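Local atomic coordinates of 6-phosphogluconate dehydratase (Shewanella oneidensis, PDB entry 2GP4), a protein that probably catalyses the dehydration of 6-phosphogluconate to 2-keto-3-deoxy-6-phosphogluconate in the Entner-Doudoroff pathway. Residues A[342-347]-A[439-444]; A[349-354]-A[428-433]; A[376-381]-A[397-402]; A[451-456]-A[534-539]. One frame throughout, in Å; residues are numbered along the deposited sequence.

Interaction 1 of 4, residues A[342-347]-A[439-444]; sequences DFSELS and GLKLLK
Ser344 meets Lys441 and Leu442 through a hydroxyl that accepts twice: its OG takes a hydrogen bond from Lys441 NZ at 3.0 Å and another from Leu442 N at 3.1 Å. Lys441 NZ also binds Ser344 O at 3.0 Å, coming from above the carbonyl plane. Farther along the helix, Ser347 OG receives the N-H of Leu440, with 2.9 Å between OG and N. Both serines hold OG opposite their backbone N (chi1 -175° and 176°), which presents the two hydroxyls to the strand. Ser344 CA lies 3.3 Å from Leu440 O in a CA-H...O contact. Beside this polar row, Leu440 CD1 packs 3.8 Å from Phe343 CD1, the two side chains running alongside each other among residues of helices 304-316 and 322-333. Lys441 starts away from the helix but folds back through its bent chain to a salt bridge with Asp348. A methionine in its place has no ammonium to give, and would probably leave Asp348 with an uncompensated charge and Ser344 freer to turn. While Lys441 pairs with Ile452 in the sheet, helix 340-347 serves the other edge of strand 440-445, an outermost strand, and so probably joins the largely helical N-terminal domain to the mainly beta C-terminal domain.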
loop_
_atom_site.group_PDB
_atom_site.type_symbol
_atom_site.label_atom_id
_atom_site.label_comp_id
_atom_site.label_asym_id
_atom_site.label_seq_id
_atom_site.Cartn_x
_atom_site.Cartn_y
_atom_site.Cartn_z
ATOM N N ASP A 342 -2.418 -8.870 11.719
ATOM C CA ASP A 342 -3.656 -8.401 11.106
ATOM C C ASP A 342 -3.686 -8.737 9.619
ATOM O O ASP A 342 -4.664 -9.286 9.135
ATOM C CB ASP A 342 -3.851 -6.896 11.305
ATOM C CG ASP A 342 -3.783 -6.478 12.770
ATOM O OD1 ASP A 342 -4.200 -7.257 13.659
ATOM O OD2 ASP A 342 -3.311 -5.350 13.025
ATOM N N PHE A 343 -2.601 -8.419 8.909
ATOM C CA PHE A 343 -2.530 -8.621 7.459
ATOM C C PHE A 343 -2.637 -10.096 7.087
ATOM O O PHE A 343 -3.415 -10.468 6.204
ATOM C CB PHE A 343 -1.237 -8.028 6.887
ATOM C CG PHE A 343 -1.287 -6.540 6.682
ATOM C CD1 PHE A 343 -1.769 -6.003 5.491
ATOM C CD2 PHE A 343 -0.845 -5.675 7.673
ATOM C CE1 PHE A 343 -1.818 -4.630 5.297
ATOM C CE2 PHE A 343 -0.885 -4.298 7.483
ATOM C CZ PHE A 343 -1.374 -3.777 6.295
ATOM N N SER A 344 -1.854 -10.917 7.785
ATOM C CA SER A 344 -1.729 -12.344 7.518
ATOM C C SER A 344 -3.040 -13.083 7.785
ATOM O O SER A 344 -3.436 -13.948 7.003
ATOM C CB SER A 344 -0.591 -12.928 8.369
ATOM O OG SER A 344 -0.343 -14.286 8.077
ATOM N N GLU A 345 -3.717 -12.722 8.872
ATOM C CA GLU A 345 -4.977 -13.370 9.246
ATOM C C GLU A 345 -6.162 -12.886 8.406
ATOM O O GLU A 345 -7.083 -13.659 8.123
ATOM C CB GLU A 345 -5.233 -13.264 10.761
ATOM C CG GLU A 345 -4.269 -14.148 11.564
ATOM C CD GLU A 345 -4.178 -13.831 13.051
ATOM O OE1 GLU A 345 -5.012 -13.060 13.578
ATOM O OE2 GLU A 345 -3.254 -14.381 13.702
ATOM N N LEU A 346 -6.126 -11.623 7.990
ATOM C CA LEU A 346 -7.127 -11.098 7.061
ATOM C C LEU A 346 -6.988 -11.744 5.696
ATOM O O LEU A 346 -7.994 -12.090 5.063
ATOM C CB LEU A 346 -7.031 -9.579 6.924
ATOM C CG LEU A 346 -7.610 -8.768 8.084
ATOM C CD1 LEU A 346 -7.234 -7.313 7.959
ATOM C CD2 LEU A 346 -9.129 -8.936 8.188
ATOM N N SER A 347 -5.738 -11.907 5.253
ATOM C CA SER A 347 -5.429 -12.505 3.955
ATOM C C SER A 347 -6.099 -13.867 3.790
ATOM O O SER A 347 -6.652 -14.166 2.731
ATOM C CB SER A 347 -3.916 -12.628 3.772
ATOM O OG SER A 347 -3.590 -13.290 2.567
ATOM N N GLY A 439 -2.946 -14.296 -0.164
ATOM C CA GLY A 439 -1.552 -14.716 -0.321
ATOM C C GLY A 439 -0.500 -13.948 0.471
ATOM O O GLY A 439 0.691 -14.087 0.197
ATOM N N LEU A 440 -0.923 -13.137 1.442
ATOM C CA LEU A 440 0.020 -12.391 2.280
ATOM C C LEU A 440 0.214 -13.091 3.622
ATOM O O LEU A 440 -0.685 -13.078 4.457
ATOM C CB LEU A 440 -0.479 -10.967 2.523
ATOM C CG LEU A 440 0.456 -9.749 2.442
ATOM C CD1 LEU A 440 -0.141 -8.609 3.250
ATOM C CD2 LEU A 440 1.891 -10.025 2.884
ATOM N N LYS A 441 1.381 -13.697 3.826
ATOM C CA LYS A 441 1.650 -14.437 5.066
ATOM C C LYS A 441 2.782 -13.861 5.913
ATOM O O LYS A 441 3.786 -13.360 5.394
ATOM C CB LYS A 441 1.930 -15.922 4.779
ATOM C CG LYS A 441 0.751 -16.722 4.183
ATOM C CD LYS A 441 -0.600 -16.396 4.831
ATOM C CE LYS A 441 -0.720 -16.978 6.229
ATOM N NZ LYS A 441 -1.983 -16.549 6.870
ATOM N N LEU A 442 2.609 -13.954 7.228
ATOM C CA LEU A 442 3.653 -13.596 8.176
ATOM C C LEU A 442 4.626 -14.758 8.363
ATOM O O LEU A 442 4.214 -15.915 8.456
ATOM C CB LEU A 442 3.019 -13.209 9.519
ATOM C CG LEU A 442 3.890 -13.006 10.760
ATOM C CD1 LEU A 442 4.835 -11.805 10.631
ATOM C CD2 LEU A 442 2.990 -12.856 11.959
ATOM N N LEU A 443 5.915 -14.450 8.415
ATOM C CA LEU A 443 6.922 -15.452 8.757
ATOM C C LEU A 443 7.590 -15.079 10.080
ATOM O O LEU A 443 7.999 -13.929 10.269
ATOM C CB LEU A 443 7.952 -15.615 7.632
ATOM C CG LEU A 443 7.429 -16.020 6.242
ATOM C CD1 LEU A 443 8.480 -15.787 5.172
ATOM C CD2 LEU A 443 6.922 -17.468 6.187
ATOM N N LYS A 444 7.673 -16.047 10.992
ATOM C CA LYS A 444 8.296 -15.852 12.300
ATOM C C LYS A 444 9.413 -16.868 12.514
ATOM O O LYS A 444 9.370 -17.967 11.964
ATOM C CB LYS A 444 7.275 -16.042 13.432
ATOM C CG LYS A 444 6.101 -15.089 13.447
ATOM C CD LYS A 444 5.583 -14.867 14.879
ATOM C CE LYS A 444 4.865 -16.093 15.466
ATOM N NZ LYS A 444 3.412 -16.137 15.135
#

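Interaction 2 of 4, residues A[349-354]-A[428-433]; sequences AVPLLA and TSVATP
Leu353 O accepts a hydrogen bond from Thr428 N at 2.8 Å, the one such bond that crosses between these two loops, and the donor lies in the carbonyl plane. Around it the contact is apolar. The side chain of Leu353 passes over the opposing loop: its CG sits close to the backbone, 3.2 Å from Thr428 O, and CD2 reaches Val430 CG1 at 3.7 Å. A branched leucine suits this place because its second methyl, CD1, can lie among the Ser429 carbonyl, the Val430 backbone and Pro433 CB, the last at 3.9 Å. Pro351 adds a second patch, with CB 3.8 Å from Pro433 CB and CG 4.0 Å from Val430 CB; two rings of restricted flexibility make a compact apolar surface. The bond from Thr428 OG1 to Thr432 O, 2.7 Å, closes the turn and probably helps set Pro433 beside Pro351. Behind Leu353 lie Leu376 and Leu380 of helix 372-383. An alanine in place of Leu353 would keep the backbone bond but would probably open a gap between that helix, Val430 and Pro433. One directional bond thus helps align the two loops, while side-chain shape, rather than charge, supplies most of the fit.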
loop_
_atom_site.group_PDB
_atom_site.type_symbol
_atom_site.label_atom_id
_atom_site.label_comp_id
_atom_site.label_asym_id
_atom_site.label_seq_id
_atom_site.Cartn_x
_atom_site.Cartn_y
_atom_site.Cartn_z
ATOM N N ALA A 349 -8.839 -14.836 4.842
ATOM C CA ALA A 349 -10.278 -14.702 4.612
ATOM C C ALA A 349 -10.647 -13.916 3.344
ATOM O O ALA A 349 -11.784 -13.982 2.884
ATOM C CB ALA A 349 -10.950 -14.088 5.828
ATOM N N VAL A 350 -9.695 -13.174 2.783
ATOM C CA VAL A 350 -9.996 -12.302 1.649
ATOM C C VAL A 350 -9.603 -12.952 0.320
ATOM O O VAL A 350 -8.426 -13.187 0.074
ATOM C CB VAL A 350 -9.324 -10.907 1.788
ATOM C CG1 VAL A 350 -9.685 -10.007 0.607
ATOM C CG2 VAL A 350 -9.730 -10.244 3.095
ATOM N N PRO A 351 -10.594 -13.232 -0.546
ATOM C CA PRO A 351 -10.270 -13.823 -1.845
ATOM C C PRO A 351 -9.545 -12.835 -2.760
ATOM O O PRO A 351 -9.675 -11.615 -2.585
ATOM C CB PRO A 351 -11.646 -14.170 -2.430
ATOM C CG PRO A 351 -12.583 -13.211 -1.774
ATOM C CD PRO A 351 -12.043 -13.014 -0.382
ATOM N N LEU A 352 -8.776 -13.367 -3.707
ATOM C CA LEU A 352 -8.205 -12.562 -4.773
ATOM C C LEU A 352 -9.241 -12.407 -5.886
ATOM O O LEU A 352 -9.748 -13.397 -6.418
ATOM C CB LEU A 352 -6.913 -13.187 -5.312
ATOM C CG LEU A 352 -6.198 -12.424 -6.429
ATOM C CD1 LEU A 352 -5.615 -11.088 -5.912
ATOM C CD2 LEU A 352 -5.119 -13.287 -7.079
ATOM N N LEU A 353 -9.537 -11.157 -6.229
ATOM C CA LEU A 353 -10.636 -10.820 -7.125
ATOM C C LEU A 353 -10.200 -10.096 -8.408
ATOM O O LEU A 353 -10.983 -9.980 -9.348
ATOM C CB LEU A 353 -11.661 -9.969 -6.365
ATOM C CG LEU A 353 -12.943 -10.603 -5.799
ATOM C CD1 LEU A 353 -12.786 -12.057 -5.352
ATOM C CD2 LEU A 353 -13.533 -9.733 -4.685
ATOM N N ALA A 354 -8.960 -9.611 -8.447
ATOM C CA ALA A 354 -8.493 -8.831 -9.597
ATOM C C ALA A 354 -7.087 -9.187 -10.059
ATOM O O ALA A 354 -6.202 -9.425 -9.243
ATOM C CB ALA A 354 -8.590 -7.334 -9.305
ATOM N N THR A 428 -13.208 -10.708 -10.940
ATOM C CA THR A 428 -14.054 -11.845 -10.627
ATOM C C THR A 428 -14.897 -11.651 -9.363
ATOM O O THR A 428 -14.601 -10.790 -8.528
ATOM C CB THR A 428 -13.220 -13.155 -10.580
ATOM O OG1 THR A 428 -14.076 -14.283 -10.786
ATOM C CG2 THR A 428 -12.475 -13.295 -9.272
ATOM N N SER A 429 -15.950 -12.456 -9.243
ATOM C CA SER A 429 -16.821 -12.454 -8.069
ATOM C C SER A 429 -16.179 -13.259 -6.951
ATOM O O SER A 429 -15.301 -14.088 -7.213
ATOM C CB SER A 429 -18.163 -13.085 -8.424
ATOM O OG SER A 429 -17.973 -14.440 -8.781
ATOM N N VAL A 430 -16.626 -13.040 -5.713
ATOM C CA VAL A 430 -16.078 -13.790 -4.583
ATOM C C VAL A 430 -16.460 -15.279 -4.603
ATOM O O VAL A 430 -15.727 -16.101 -4.069
ATOM C CB VAL A 430 -16.359 -13.137 -3.178
ATOM C CG1 VAL A 430 -16.429 -11.622 -3.271
ATOM C CG2 VAL A 430 -17.602 -13.707 -2.515
ATOM N N ALA A 431 -17.588 -15.620 -5.229
ATOM C CA ALA A 431 -18.026 -17.019 -5.305
ATOM C C ALA A 431 -17.058 -17.875 -6.125
ATOM O O ALA A 431 -16.797 -19.035 -5.784
ATOM C CB ALA A 431 -19.434 -17.114 -5.867
ATOM N N THR A 432 -16.529 -17.292 -7.200
ATOM C CA THR A 432 -15.563 -17.961 -8.069
ATOM C C THR A 432 -14.300 -17.100 -8.262
ATOM O O THR A 432 -14.071 -16.561 -9.339
ATOM C CB THR A 432 -16.188 -18.307 -9.442
ATOM O OG1 THR A 432 -16.467 -17.097 -10.159
ATOM C CG2 THR A 432 -17.484 -19.086 -9.265
ATOM N N PRO A 433 -13.457 -16.997 -7.220
ATOM C CA PRO A 433 -12.326 -16.070 -7.278
ATOM C C PRO A 433 -11.095 -16.647 -7.987
ATOM O O PRO A 433 -11.038 -17.851 -8.239
ATOM C CB PRO A 433 -12.017 -15.836 -5.803
ATOM C CG PRO A 433 -12.345 -17.151 -5.157
ATOM C CD PRO A 433 -13.481 -17.751 -5.948
#

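Interaction 3 of 4, residues A[376-381]-A[397-402]; sequences LIKELL and GLRRYT
Leu381 and Arg399 run antiparallel, the leucine lying beneath the flat end of the arginine. Leu381 CB sits off-centre over one face of the guanidinium, 3.7 Å from Arg399 NH1, while Leu381 CD2 follows the aliphatic part of the arginine to Arg399 CD at 4.0 Å. Arginine suits this position because it offers methylenes and a flat, weakly hydrated face to the helix and still places its charge beside Asp382. Bends at chi2 and chi3 (58° and 86°) fold its chain back along the helix, where Lys378 CG meets the guanidinium at its edge, in plane. Arg399 and Lys378 both form salt bridges with Asp382, whose carboxylate probably eases the nearness of the two like charges.

Deeper in, the orientations change. The side chains of Leu381 and Leu398 cross at an angle, with Leu381 CD1 4.0 Å from Leu398 CD2. Ile377 runs alongside Tyr401 and brings CD1 to within 4.0 Å of Tyr401 CB. Thr402 turns its methyl to the helix, against Lys378, Ile377 and Leu381, with CG2 3.7 Å from Lys378 CA. Its hydroxyl turns back instead: Thr402 OG1 donates to Arg399 O at 2.6 Å, in the carbonyl plane, and that oxygen also accepts Thr402 N. Threonine thus serves both as an apolar contact and as a fastening back to Arg399 O. The short 3-10 segment 398-401 lies between strand 395-396 and strand 403-408 in the chain and packs against one flank of helix 372-383. Helix 252-256 borders both Ile377 and Tyr401, and helix 304-316 touches Leu398.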
loop_
_atom_site.group_PDB
_atom_site.type_symbol
_atom_site.label_atom_id
_atom_site.label_comp_id
_atom_site.label_asym_id
_atom_site.label_seq_id
_atom_site.Cartn_x
_atom_site.Cartn_y
_atom_site.Cartn_z
ATOM N N LEU A 376 -16.182 -4.576 -7.330
ATOM C CA LEU A 376 -15.355 -5.142 -6.271
ATOM C C LEU A 376 -15.939 -4.838 -4.895
ATOM O O LEU A 376 -16.020 -5.717 -4.038
ATOM C CB LEU A 376 -13.931 -4.582 -6.348
ATOM C CG LEU A 376 -12.863 -5.291 -5.517
ATOM C CD1 LEU A 376 -11.883 -5.973 -6.443
ATOM C CD2 LEU A 376 -12.143 -4.296 -4.631
ATOM N N ILE A 377 -16.346 -3.587 -4.699
ATOM C CA ILE A 377 -16.860 -3.136 -3.408
ATOM C C ILE A 377 -18.218 -3.761 -3.091
ATOM O O ILE A 377 -18.472 -4.107 -1.946
ATOM C CB ILE A 377 -16.846 -1.588 -3.293
ATOM C CG1 ILE A 377 -15.398 -1.102 -3.125
ATOM C CG2 ILE A 377 -17.706 -1.101 -2.131
ATOM C CD1 ILE A 377 -15.224 0.404 -3.155
ATOM N N LYS A 378 -19.064 -3.941 -4.101
ATOM C CA LYS A 378 -20.350 -4.611 -3.895
ATOM C C LYS A 378 -20.156 -6.066 -3.455
ATOM O O LYS A 378 -20.780 -6.516 -2.488
ATOM C CB LYS A 378 -21.229 -4.541 -5.144
ATOM C CG LYS A 378 -22.574 -5.244 -4.976
ATOM C CD LYS A 378 -23.303 -5.435 -6.293
ATOM C CE LYS A 378 -24.680 -6.037 -6.057
ATOM N NZ LYS A 378 -24.594 -7.490 -5.773
ATOM N N GLU A 379 -19.283 -6.778 -4.166
ATOM C CA GLU A 379 -18.941 -8.165 -3.850
ATOM C C GLU A 379 -18.422 -8.333 -2.426
ATOM O O GLU A 379 -18.881 -9.217 -1.690
ATOM C CB GLU A 379 -17.907 -8.703 -4.839
ATOM C CG GLU A 379 -18.474 -9.027 -6.203
ATOM C CD GLU A 379 -19.401 -10.223 -6.167
ATOM O OE1 GLU A 379 -18.952 -11.308 -5.739
ATOM O OE2 GLU A 379 -20.578 -10.077 -6.562
ATOM N N LEU A 380 -17.470 -7.488 -2.039
ATOM C CA LEU A 380 -16.884 -7.590 -0.712
ATOM C C LEU A 380 -17.910 -7.241 0.374
ATOM O O LEU A 380 -18.002 -7.938 1.389
ATOM C CB LEU A 380 -15.613 -6.744 -0.607
ATOM C CG LEU A 380 -14.453 -7.168 -1.520
ATOM C CD1 LEU A 380 -13.406 -6.065 -1.592
ATOM C CD2 LEU A 380 -13.825 -8.500 -1.089
ATOM N N LEU A 381 -18.684 -6.183 0.136
ATOM C CA LEU A 381 -19.837 -5.843 0.965
ATOM C C LEU A 381 -20.815 -7.014 1.123
ATOM O O LEU A 381 -21.144 -7.396 2.250
ATOM C CB LEU A 381 -20.562 -4.618 0.398
ATOM C CG LEU A 381 -20.503 -3.243 1.084
ATOM C CD1 LEU A 381 -19.468 -3.159 2.198
ATOM C CD2 LEU A 381 -20.319 -2.109 0.080
ATOM N N GLY A 397 -22.421 5.312 5.001
ATOM C CA GLY A 397 -22.683 4.031 4.351
ATOM C C GLY A 397 -21.794 3.773 3.148
ATOM O O GLY A 397 -21.834 4.525 2.172
ATOM N N LEU A 398 -20.999 2.702 3.211
ATOM C CA LEU A 398 -20.056 2.372 2.132
ATOM C C LEU A 398 -20.717 1.929 0.823
ATOM O O LEU A 398 -20.085 1.979 -0.230
ATOM C CB LEU A 398 -19.022 1.329 2.582
ATOM C CG LEU A 398 -17.795 1.192 1.664
ATOM C CD1 LEU A 398 -16.908 2.435 1.714
ATOM C CD2 LEU A 398 -16.998 -0.060 1.973
ATOM N N ARG A 399 -21.981 1.514 0.895
ATOM C CA ARG A 399 -22.764 1.107 -0.278
ATOM C C ARG A 399 -22.839 2.217 -1.337
ATOM O O ARG A 399 -23.114 1.943 -2.514
ATOM C CB ARG A 399 -24.166 0.669 0.164
ATOM C CG ARG A 399 -24.889 -0.322 -0.749
ATOM C CD ARG A 399 -24.128 -1.634 -0.959
ATOM N NE ARG A 399 -24.364 -2.664 0.055
ATOM C CZ ARG A 399 -24.215 -3.974 -0.166
ATOM N NH1 ARG A 399 -23.862 -4.426 -1.365
ATOM N NH2 ARG A 399 -24.432 -4.844 0.806
ATOM N N ARG A 400 -22.566 3.457 -0.916
ATOM C CA ARG A 400 -22.471 4.610 -1.821
ATOM C C ARG A 400 -21.343 4.448 -2.839
ATOM O O ARG A 400 -21.364 5.056 -3.917
ATOM C CB ARG A 400 -22.229 5.899 -1.035
ATOM C CG ARG A 400 -23.384 6.359 -0.199
ATOM C CD ARG A 400 -22.974 7.536 0.678
ATOM N NE ARG A 400 -24.065 7.942 1.563
ATOM C CZ ARG A 400 -25.070 8.737 1.205
ATOM N NH1 ARG A 400 -25.143 9.227 -0.027
ATOM N NH2 ARG A 400 -26.010 9.044 2.085
ATOM N N TYR A 401 -20.357 3.629 -2.487
ATOM C CA TYR A 401 -19.206 3.400 -3.347
ATOM C C TYR A 401 -19.413 2.263 -4.346
ATOM O O TYR A 401 -18.515 1.934 -5.116
ATOM C CB TYR A 401 -17.928 3.245 -2.506
ATOM C CG TYR A 401 -17.446 4.584 -2.030
ATOM C CD1 TYR A 401 -18.049 5.215 -0.945
ATOM C CD2 TYR A 401 -16.430 5.254 -2.701
ATOM C CE1 TYR A 401 -17.636 6.463 -0.525
ATOM C CE2 TYR A 401 -16.002 6.508 -2.286
ATOM C CZ TYR A 401 -16.611 7.108 -1.197
ATOM O OH TYR A 401 -16.201 8.353 -0.769
ATOM N N THR A 402 -20.616 1.697 -4.349
ATOM C CA THR A 402 -21.036 0.764 -5.400
ATOM C C THR A 402 -21.690 1.521 -6.555
ATOM O O THR A 402 -22.140 0.916 -7.527
ATOM C CB THR A 402 -22.012 -0.318 -4.875
ATOM O OG1 THR A 402 -23.270 0.281 -4.529
ATOM C CG2 THR A 402 -21.429 -1.031 -3.670
#

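Interaction 4 of 4, residues A[451-456]-A[534-539]; sequences VIKVSA and GASGKV
Where strand 448-453 gives way to a loop, its backbone runs past loop 534-539 without a direct backbone hydrogen bond between them, the CA atoms of Ala456 and Lys538 approaching to 5.0 Å. Lys453 supplies the side-chain link: its NZ donates to Ser536 OG at 2.8 Å. Bends at chi2, chi3 and chi4 curl the lysine over the serine instead of letting it extend, and Ser536, with OG opposite its own carbonyl carbon (chi1 -53°), holds the hydroxyl up to the ammonium. At the other end Ala456 CB, a small methyl, lies against the carbonyl of Gly537, 3.4 Å from Gly537 O. Ala456 O in turn receives a CA-H...O contact from Lys538 CA at 3.2 Å, whereas the ammonium of Lys538 goes off to Asp519. One water donates to Lys453 O and to Gly537 O, at 2.7 Å from the latter, and accepts Ala456 N; a second donates to Lys453 O at 2.6 Å and to Val539 O. The carbonyls of Lys453, Gly537 and Val539 are all acceptors, and the waters supply the donors that let them lie near one another, consistent with a contact at the surface.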
loop_
_atom_site.group_PDB
_atom_site.type_symbol
_atom_site.label_atom_id
_atom_site.label_comp_id
_atom_site.label_asym_id
_atom_site.label_seq_id
_atom_site.Cartn_x
_atom_site.Cartn_y
_atom_site.Cartn_z
ATOM N N VAL A 451 7.460 -10.736 5.840
ATOM C CA VAL A 451 6.256 -11.097 5.099
ATOM C C VAL A 451 6.634 -11.782 3.785
ATOM O O VAL A 451 7.759 -11.641 3.300
ATOM C CB VAL A 451 5.304 -9.885 4.860
ATOM C CG1 VAL A 451 4.761 -9.349 6.187
ATOM C CG2 VAL A 451 5.992 -8.781 4.078
ATOM N N ILE A 452 5.689 -12.538 3.233
ATOM C CA ILE A 452 5.869 -13.238 1.968
ATOM C C ILE A 452 4.564 -13.223 1.171
ATOM O O ILE A 452 3.483 -13.416 1.742
ATOM C CB ILE A 452 6.387 -14.711 2.180
ATOM C CG1 ILE A 452 6.686 -15.396 0.838
ATOM C CG2 ILE A 452 5.402 -15.539 3.019
ATOM C CD1 ILE A 452 7.603 -16.613 0.941
ATOM N N LYS A 453 4.678 -12.966 -0.136
ATOM C CA LYS A 453 3.580 -13.191 -1.067
ATOM C C LYS A 453 3.711 -14.552 -1.736
ATOM O O LYS A 453 4.687 -14.820 -2.449
ATOM C CB LYS A 453 3.493 -12.091 -2.128
ATOM C CG LYS A 453 2.789 -10.814 -1.659
ATOM C CD LYS A 453 1.368 -11.037 -1.128
ATOM C CE LYS A 453 0.406 -11.509 -2.210
ATOM N NZ LYS A 453 0.325 -10.578 -3.371
ATOM N N VAL A 454 2.720 -15.405 -1.497
ATOM C CA VAL A 454 2.730 -16.768 -2.018
ATOM C C VAL A 454 1.739 -16.951 -3.168
ATOM O O VAL A 454 1.593 -18.052 -3.697
ATOM C CB VAL A 454 2.471 -17.821 -0.900
ATOM C CG1 VAL A 454 3.620 -17.831 0.092
ATOM C CG2 VAL A 454 1.145 -17.564 -0.179
ATOM N N SER A 455 1.076 -15.859 -3.545
ATOM C CA SER A 455 0.042 -15.853 -4.579
ATOM C C SER A 455 0.460 -16.445 -5.924
ATOM O O SER A 455 -0.340 -17.119 -6.580
ATOM C CB SER A 455 -0.453 -14.429 -4.800
ATOM O OG SER A 455 -1.273 -14.028 -3.726
ATOM N N ALA A 456 1.695 -16.171 -6.336
ATOM C CA ALA A 456 2.222 -16.678 -7.605
ATOM C C ALA A 456 3.271 -17.769 -7.376
ATOM O O ALA A 456 4.014 -18.140 -8.289
ATOM C CB ALA A 456 2.796 -15.530 -8.447
ATOM N N GLY A 534 7.577 -4.750 -5.150
ATOM C CA GLY A 534 6.280 -4.792 -4.480
ATOM C C GLY A 534 5.308 -5.780 -5.108
ATOM O O GLY A 534 4.250 -6.064 -4.539
ATOM N N ALA A 535 5.675 -6.306 -6.277
ATOM C CA ALA A 535 4.859 -7.279 -7.002
ATOM C C ALA A 535 5.037 -8.706 -6.450
ATOM O O ALA A 535 5.856 -8.932 -5.553
ATOM C CB ALA A 535 5.190 -7.231 -8.503
ATOM N N SER A 536 4.275 -9.655 -7.000
ATOM C CA SER A 536 4.321 -11.055 -6.575
ATOM C C SER A 536 5.102 -11.926 -7.570
ATOM O O SER A 536 4.728 -12.040 -8.742
ATOM C CB SER A 536 2.898 -11.609 -6.428
ATOM O OG SER A 536 2.094 -10.794 -5.587
ATOM N N GLY A 537 6.177 -12.547 -7.098
ATOM C CA GLY A 537 6.954 -13.450 -7.929
ATOM C C GLY A 537 6.626 -14.916 -7.692
ATOM O O GLY A 537 5.815 -15.256 -6.821
ATOM N N LYS A 538 7.262 -15.781 -8.482
ATOM C CA LYS A 538 7.083 -17.228 -8.381
ATOM C C LYS A 538 8.102 -17.857 -7.424
ATOM O O LYS A 538 7.973 -19.017 -7.026
ATOM C CB LYS A 538 7.171 -17.875 -9.768
ATOM C CG LYS A 538 8.545 -17.762 -10.442
ATOM C CD LYS A 538 8.487 -18.229 -11.889
ATOM C CE LYS A 538 9.701 -17.768 -12.670
ATOM N NZ LYS A 538 9.745 -18.391 -14.025
ATOM N N VAL A 539 9.118 -17.083 -7.062
ATOM C CA VAL A 539 10.136 -17.545 -6.132
ATOM C C VAL A 539 9.758 -17.089 -4.727
ATOM O O VAL A 539 9.420 -15.919 -4.531
ATOM C CB VAL A 539 11.532 -17.024 -6.538
ATOM C CG1 VAL A 539 12.556 -17.241 -5.425
ATOM C CG2 VAL A 539 11.985 -17.699 -7.829
HETATM O O HOH W 1 3.803 -14.543 -5.189
HETATM O O HOH W 2 7.306 -14.555 -2.616
HETATM O O HOH W 3 1.783 -7.785 -4.549
#

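Interaction 1 is the buried one, interactions 2 and 3 are partly buried, and interaction 4 lies at the surface. Interactions 1 and 4 share a sheet: strands 440-445 and 448-453 are neighbours in it, and Gly439 O probably bonds Val454 N. Interactions 2 and 3 share the surroundings of helix 372-383, where Glu379 OE1 probably bonds Val430 N and Leu380 packs on Leu353. Interactions 1 and 2 both join segments of the N-terminal and C-terminal parts of the protein. Their chemistry differs: the strand edge and its Lys441 donate to serine oxygens of the helix in interaction 1, apolar side chains dominate interactions 2 and 3, and water bridges much of interaction 4.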